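Local coordinates for protein histidine acid phosphatase (Bifidobacterium longum subsp. infantis, PDB 6RXD) that probably removes phosphate groups from inositol polyphosphates such as phytate, and from 2,3-bisphosphoglycerate, as a member of the histidine acid phosphatase family, at residues Y214-E228 / Y355-T367. Sequence-based numbering, arbitrary orientation.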
loop_
_atom_site.group_PDB
_atom_site.type_symbol
_atom_site.label_atom_id
_atom_site.label_comp_id
_atom_site.label_asym_id
_atom_site.label_seq_id
_atom_site.Cartn_x
_atom_site.Cartn_y
_atom_site.Cartn_z
ATOM N N TYR A 214 -4.841 -16.719 10.316
ATOM C CA TYR A 214 -4.398 -16.286 8.993
ATOM C C TYR A 214 -2.925 -16.625 8.731
ATOM O O TYR A 214 -2.589 -17.153 7.669
ATOM C CB TYR A 214 -4.658 -14.784 8.790
ATOM C CG TYR A 214 -3.887 -14.200 7.619
ATOM C CD1 TYR A 214 -4.363 -14.317 6.316
ATOM C CD2 TYR A 214 -2.681 -13.536 7.821
ATOM C CE1 TYR A 214 -3.649 -13.782 5.235
ATOM C CE2 TYR A 214 -1.958 -13.019 6.762
ATOM C CZ TYR A 214 -2.448 -13.146 5.470
ATOM O OH TYR A 214 -1.721 -12.631 4.423
ATOM N N GLN A 215 -2.046 -16.324 9.681
ATOM C CA GLN A 215 -0.628 -16.637 9.489
ATOM C C GLN A 215 -0.402 -18.142 9.334
ATOM O O GLN A 215 0.399 -18.570 8.497
ATOM C CB GLN A 215 0.225 -16.063 10.626
ATOM C CG GLN A 215 0.297 -14.534 10.617
ATOM C CD GLN A 215 1.050 -13.985 9.420
ATOM O OE1 GLN A 215 1.888 -14.673 8.833
ATOM N NE2 GLN A 215 0.759 -12.740 9.051
ATOM N N ASN A 216 -1.108 -18.944 10.130
ATOM C CA ASN A 216 -1.026 -20.398 9.986
ATOM C C ASN A 216 -1.573 -20.873 8.643
ATOM O O ASN A 216 -1.012 -21.778 8.014
ATOM C CB ASN A 216 -1.738 -21.110 11.143
ATOM C CG ASN A 216 -0.961 -21.019 12.444
ATOM O OD1 ASN A 216 0.256 -20.839 12.439
ATOM N ND2 ASN A 216 -1.665 -21.141 13.566
ATOM N N PHE A 217 -2.649 -20.240 8.192
ATOM C CA PHE A 217 -3.241 -20.595 6.910
ATOM C C PHE A 217 -2.275 -20.407 5.746
ATOM O O PHE A 217 -2.020 -21.347 4.986
ATOM C CB PHE A 217 -4.504 -19.786 6.656
ATOM C CG PHE A 217 -5.147 -20.089 5.335
ATOM C CD1 PHE A 217 -5.857 -21.266 5.153
ATOM C CD2 PHE A 217 -5.028 -19.202 4.272
ATOM C CE1 PHE A 217 -6.445 -21.554 3.934
ATOM C CE2 PHE A 217 -5.618 -19.483 3.049
ATOM C CZ PHE A 217 -6.327 -20.659 2.881
ATOM N N VAL A 218 -1.735 -19.200 5.601
ATOM C CA VAL A 218 -0.861 -18.919 4.465
ATOM C C VAL A 218 0.454 -19.693 4.528
ATOM O O VAL A 218 1.004 -20.062 3.491
ATOM C CB VAL A 218 -0.596 -17.407 4.258
ATOM C CG1 VAL A 218 -1.889 -16.669 3.979
ATOM C CG2 VAL A 218 0.111 -16.815 5.459
ATOM N N ALA A 219 0.941 -19.963 5.738
ATOM C CA ALA A 219 2.195 -20.693 5.890
ATOM C C ALA A 219 2.073 -22.133 5.406
ATOM O O ALA A 219 3.037 -22.700 4.886
ATOM C CB ALA A 219 2.673 -20.663 7.340
ATOM N N ASN A 220 0.889 -22.717 5.570
ATOM C CA ASN A 220 0.704 -24.146 5.339
ATOM C C ASN A 220 -0.242 -24.528 4.211
ATOM O O ASN A 220 -0.482 -25.705 3.996
ATOM C CB ASN A 220 0.216 -24.823 6.625
ATOM C CG ASN A 220 1.212 -24.712 7.743
ATOM O OD1 ASN A 220 2.407 -24.927 7.541
ATOM N ND2 ASN A 220 0.736 -24.346 8.925
ATOM N N ASP A 221 -0.787 -23.552 3.492
ATOM C CA ASP A 221 -1.770 -23.876 2.458
ATOM C C ASP A 221 -1.116 -24.477 1.213
ATOM O O ASP A 221 -0.204 -23.886 0.631
ATOM C CB ASP A 221 -2.596 -22.645 2.085
ATOM C CG ASP A 221 -3.689 -22.970 1.086
ATOM O OD1 ASP A 221 -4.785 -23.415 1.505
ATOM O OD2 ASP A 221 -3.439 -22.803 -0.123
ATOM N N ALA A 222 -1.600 -25.650 0.807
ATOM C CA ALA A 222 -1.001 -26.396 -0.298
ATOM C C ALA A 222 -1.240 -25.738 -1.656
ATOM O O ALA A 222 -0.392 -25.821 -2.545
ATOM C CB ALA A 222 -1.512 -27.838 -0.307
ATOM N N THR A 223 -2.395 -25.098 -1.823
ATOM C CA THR A 223 -2.712 -24.470 -3.102
ATOM C C THR A 223 -1.826 -23.263 -3.336
ATOM O O THR A 223 -1.231 -23.118 -4.404
ATOM C CB THR A 223 -4.190 -24.075 -3.195
ATOM O OG1 THR A 223 -4.992 -25.247 -3.020
ATOM C CG2 THR A 223 -4.493 -23.464 -4.558
ATOM N N ILE A 224 -1.735 -22.394 -2.331
ATOM C CA ILE A 224 -0.855 -21.228 -2.419
ATOM C C ILE A 224 0.591 -21.648 -2.679
ATOM O O ILE A 224 1.264 -21.068 -3.530
ATOM C CB ILE A 224 -0.956 -20.339 -1.153
ATOM C CG1 ILE A 224 -2.336 -19.683 -1.099
ATOM C CG2 ILE A 224 0.146 -19.281 -1.133
ATOM C CD1 ILE A 224 -2.716 -19.058 0.249
ATOM N N ALA A 225 1.061 -22.660 -1.955
ATOM C CA ALA A 225 2.427 -23.140 -2.112
ATOM C C ALA A 225 2.666 -23.670 -3.524
ATOM O O ALA A 225 3.691 -23.370 -4.138
ATOM C CB ALA A 225 2.740 -24.217 -1.076
ATOM N N GLY A 226 1.716 -24.447 -4.038
ATOM C CA GLY A 226 1.861 -25.029 -5.364
ATOM C C GLY A 226 1.784 -23.988 -6.468
ATOM O O GLY A 226 2.543 -24.051 -7.431
ATOM N N ALA A 227 0.855 -23.043 -6.337
ATOM C CA ALA A 227 0.693 -21.999 -7.340
ATOM C C ALA A 227 1.945 -21.137 -7.398
ATOM O O ALA A 227 2.390 -20.729 -8.480
ATOM C CB ALA A 227 -0.537 -21.141 -7.038
ATOM N N GLU A 228 2.499 -20.836 -6.227
ATOM C CA GLU A 228 3.698 -20.013 -6.163
ATOM C C GLU A 228 4.911 -20.728 -6.749
ATOM O O GLU A 228 5.760 -20.087 -7.366
ATOM C CB GLU A 228 3.955 -19.518 -4.730
ATOM C CG GLU A 228 2.979 -18.427 -4.328
ATOM C CD GLU A 228 3.233 -17.833 -2.958
ATOM O OE1 GLU A 228 4.080 -18.370 -2.213
ATOM O OE2 GLU A 228 2.570 -16.815 -2.626
ATOM N N TYR A 355 -1.925 -13.970 -4.014
ATOM C CA TYR A 355 -2.199 -15.258 -3.378
ATOM C C TYR A 355 -2.167 -15.237 -1.854
ATOM O O TYR A 355 -2.898 -15.996 -1.211
ATOM C CB TYR A 355 -1.232 -16.339 -3.894
ATOM C CG TYR A 355 -1.694 -17.002 -5.176
ATOM C CD1 TYR A 355 -2.843 -17.786 -5.195
ATOM C CD2 TYR A 355 -0.981 -16.848 -6.357
ATOM C CE1 TYR A 355 -3.269 -18.395 -6.367
ATOM C CE2 TYR A 355 -1.394 -17.452 -7.525
ATOM C CZ TYR A 355 -2.543 -18.215 -7.525
ATOM O OH TYR A 355 -2.951 -18.825 -8.682
ATOM N N GLU A 356 -1.318 -14.390 -1.281
ATOM C CA GLU A 356 -1.107 -14.402 0.161
ATOM C C GLU A 356 -1.961 -13.375 0.891
ATOM O O GLU A 356 -2.293 -13.549 2.062
ATOM C CB GLU A 356 0.375 -14.163 0.479
ATOM C CG GLU A 356 1.299 -15.253 -0.032
ATOM C CD GLU A 356 2.768 -14.901 0.123
ATOM O OE1 GLU A 356 3.101 -14.004 0.929
ATOM O OE2 GLU A 356 3.597 -15.524 -0.567
ATOM N N LYS A 357 -2.322 -12.298 0.190
ATOM C CA LYS A 357 -2.959 -11.143 0.827
ATOM C C LYS A 357 -4.222 -10.630 0.134
ATOM O O LYS A 357 -4.965 -9.834 0.714
ATOM C CB LYS A 357 -1.931 -10.003 0.927
ATOM C CG LYS A 357 -0.684 -10.417 1.719
ATOM C CD LYS A 357 0.487 -9.448 1.580
ATOM C CE LYS A 357 1.699 -9.949 2.368
ATOM N NZ LYS A 357 2.863 -9.008 2.290
ATOM N N GLY A 358 -4.459 -11.076 -1.091
ATOM C CA GLY A 358 -5.577 -10.584 -1.875
ATOM C C GLY A 358 -6.676 -11.623 -1.992
ATOM O O GLY A 358 -6.834 -12.464 -1.107
ATOM N N PRO A 359 -7.439 -11.581 -3.092
ATOM C CA PRO A 359 -8.550 -12.528 -3.270
ATOM C C PRO A 359 -8.063 -13.981 -3.269
ATOM O O PRO A 359 -8.789 -14.886 -2.824
ATOM C CB PRO A 359 -9.104 -12.160 -4.647
ATOM C CG PRO A 359 -8.753 -10.717 -4.816
ATOM C CD PRO A 359 -7.387 -10.578 -4.174
ATOM N N SER A 360 -6.845 -14.190 -3.773
ATOM C CA SER A 360 -6.229 -15.520 -3.809
ATOM C C SER A 360 -7.130 -16.516 -4.540
ATOM O O SER A 360 -7.863 -16.139 -5.454
ATOM C CB SER A 360 -5.889 -15.989 -2.392
ATOM O OG SER A 360 -4.978 -17.092 -2.418
ATOM N N TYR A 361 -7.071 -17.784 -4.148
ATOM C CA TYR A 361 -7.719 -18.845 -4.921
ATOM C C TYR A 361 -9.174 -19.114 -4.528
ATOM O O TYR A 361 -9.573 -18.892 -3.384
ATOM C CB TYR A 361 -6.881 -20.141 -4.872
ATOM C CG TYR A 361 -6.877 -20.868 -3.530
ATOM C CD1 TYR A 361 -7.840 -21.822 -3.234
ATOM C CD2 TYR A 361 -5.900 -20.611 -2.579
ATOM C CE1 TYR A 361 -7.830 -22.507 -2.028
ATOM C CE2 TYR A 361 -5.888 -21.278 -1.363
ATOM C CZ TYR A 361 -6.855 -22.226 -1.095
ATOM O OH TYR A 361 -6.842 -22.902 0.107
ATOM N N ALA A 362 -9.958 -19.600 -5.488
ATOM C CA ALA A 362 -11.375 -19.881 -5.261
ATOM C C ALA A 362 -11.552 -21.039 -4.285
ATOM O O ALA A 362 -10.803 -22.010 -4.331
ATOM C CB ALA A 362 -12.072 -20.191 -6.574
ATOM N N GLY A 363 -12.550 -20.933 -3.415
ATOM C CA GLY A 363 -12.812 -21.980 -2.442
ATOM C C GLY A 363 -12.382 -21.613 -1.033
ATOM O O GLY A 363 -12.539 -22.414 -0.110
ATOM N N GLN A 364 -11.824 -20.415 -0.863
ATOM C CA GLN A 364 -11.437 -19.931 0.458
ATOM C C GLN A 364 -11.695 -18.428 0.583
ATOM O O GLN A 364 -11.758 -17.714 -0.428
ATOM C CB GLN A 364 -9.955 -20.241 0.741
ATOM C CG GLN A 364 -8.953 -19.549 -0.205
ATOM C CD GLN A 364 -8.670 -18.094 0.163
ATOM O OE1 GLN A 364 -8.578 -17.738 1.344
ATOM N NE2 GLN A 364 -8.546 -17.242 -0.854
ATOM N N ASN A 365 -11.851 -17.951 1.815
ATOM C CA ASN A 365 -11.853 -16.509 2.068
ATOM C C ASN A 365 -10.927 -16.148 3.215
ATOM O O ASN A 365 -11.010 -15.049 3.764
ATOM C CB ASN A 365 -13.268 -15.980 2.352
ATOM C CG ASN A 365 -13.920 -16.654 3.553
ATOM O OD1 ASN A 365 -13.290 -17.430 4.271
ATOM N ND2 ASN A 365 -15.191 -16.345 3.781
ATOM N N GLU A 366 -10.058 -17.085 3.582
ATOM C CA GLU A 366 -9.136 -16.906 4.701
ATOM C C GLU A 366 -8.156 -15.767 4.462
ATOM O O GLU A 366 -7.724 -15.097 5.400
ATOM C CB GLU A 366 -8.362 -18.204 4.967
ATOM C CG GLU A 366 -9.223 -19.352 5.455
ATOM C CD GLU A 366 -9.911 -19.042 6.767
ATOM O OE1 GLU A 366 -11.101 -19.391 6.908
ATOM O OE2 GLU A 366 -9.264 -18.448 7.655
ATOM N N THR A 367 -7.790 -15.552 3.205
ATOM C CA THR A 367 -6.812 -14.503 2.914
ATOM C C THR A 367 -7.322 -13.086 3.165
ATOM O O THR A 367 -6.534 -12.197 3.464
ATOM C CB THR A 367 -6.265 -14.585 1.478
ATOM O OG1 THR A 367 -7.352 -14.516 0.549
ATOM C CG2 THR A 367 -5.487 -15.872 1.262
#
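Tyr-361 reaches from the loop after helix 339-357 to Asp-221, the N-cap of helix 222-232, and so illustrates how one carboxylate can serve a helix end and a neighbouring loop together. In this histidine acid phosphatase the loop packs where helices 206-220 and 222-232 meet. Tyr-361 CB lies 4.1 Å from Thr-223 CG2, and chi1 of 71° turns the ring across that threonine. CG, CD1 and CD2 meet Thr-223 CG2, CE1 lies by Thr-223 OG1, and Thr-223 CB sits over the ring centre in a CH-pi contact; Gln-364 CG covers the opposite face. CE2 meets Ile-224 CG1 at the edge and comes 3.1 Å from Asp-221 OD2, while CZ faces the same carboxylate. Tyr-361 OH donates to Asp-221 OD1 (2.5 Å) on its syn side, 27° out of the carboxylate plane. Asp-221 OD2 accepts the almost straight capping bond from Ile-224 N. A phenylalanine here would probably leave Asp-221 OD1 without this donor and its carboxylate freer to turn. Beside the Tyr-361 ring, Phe-217 takes Glu-366 CB over its face in a CH-pi contact. Glu-228 and Glu-356, zinc ligands with Glu-352 in a crystal structure of this protein, bind none in this model; Glu-228 OE2 and Glu-356 OE2 are 2.6 Å apart, so one acid probably holds a proton. Tyr-214 OH donates to Glu-356 O at 2.6 Å, from 39° above the carbonyl plane.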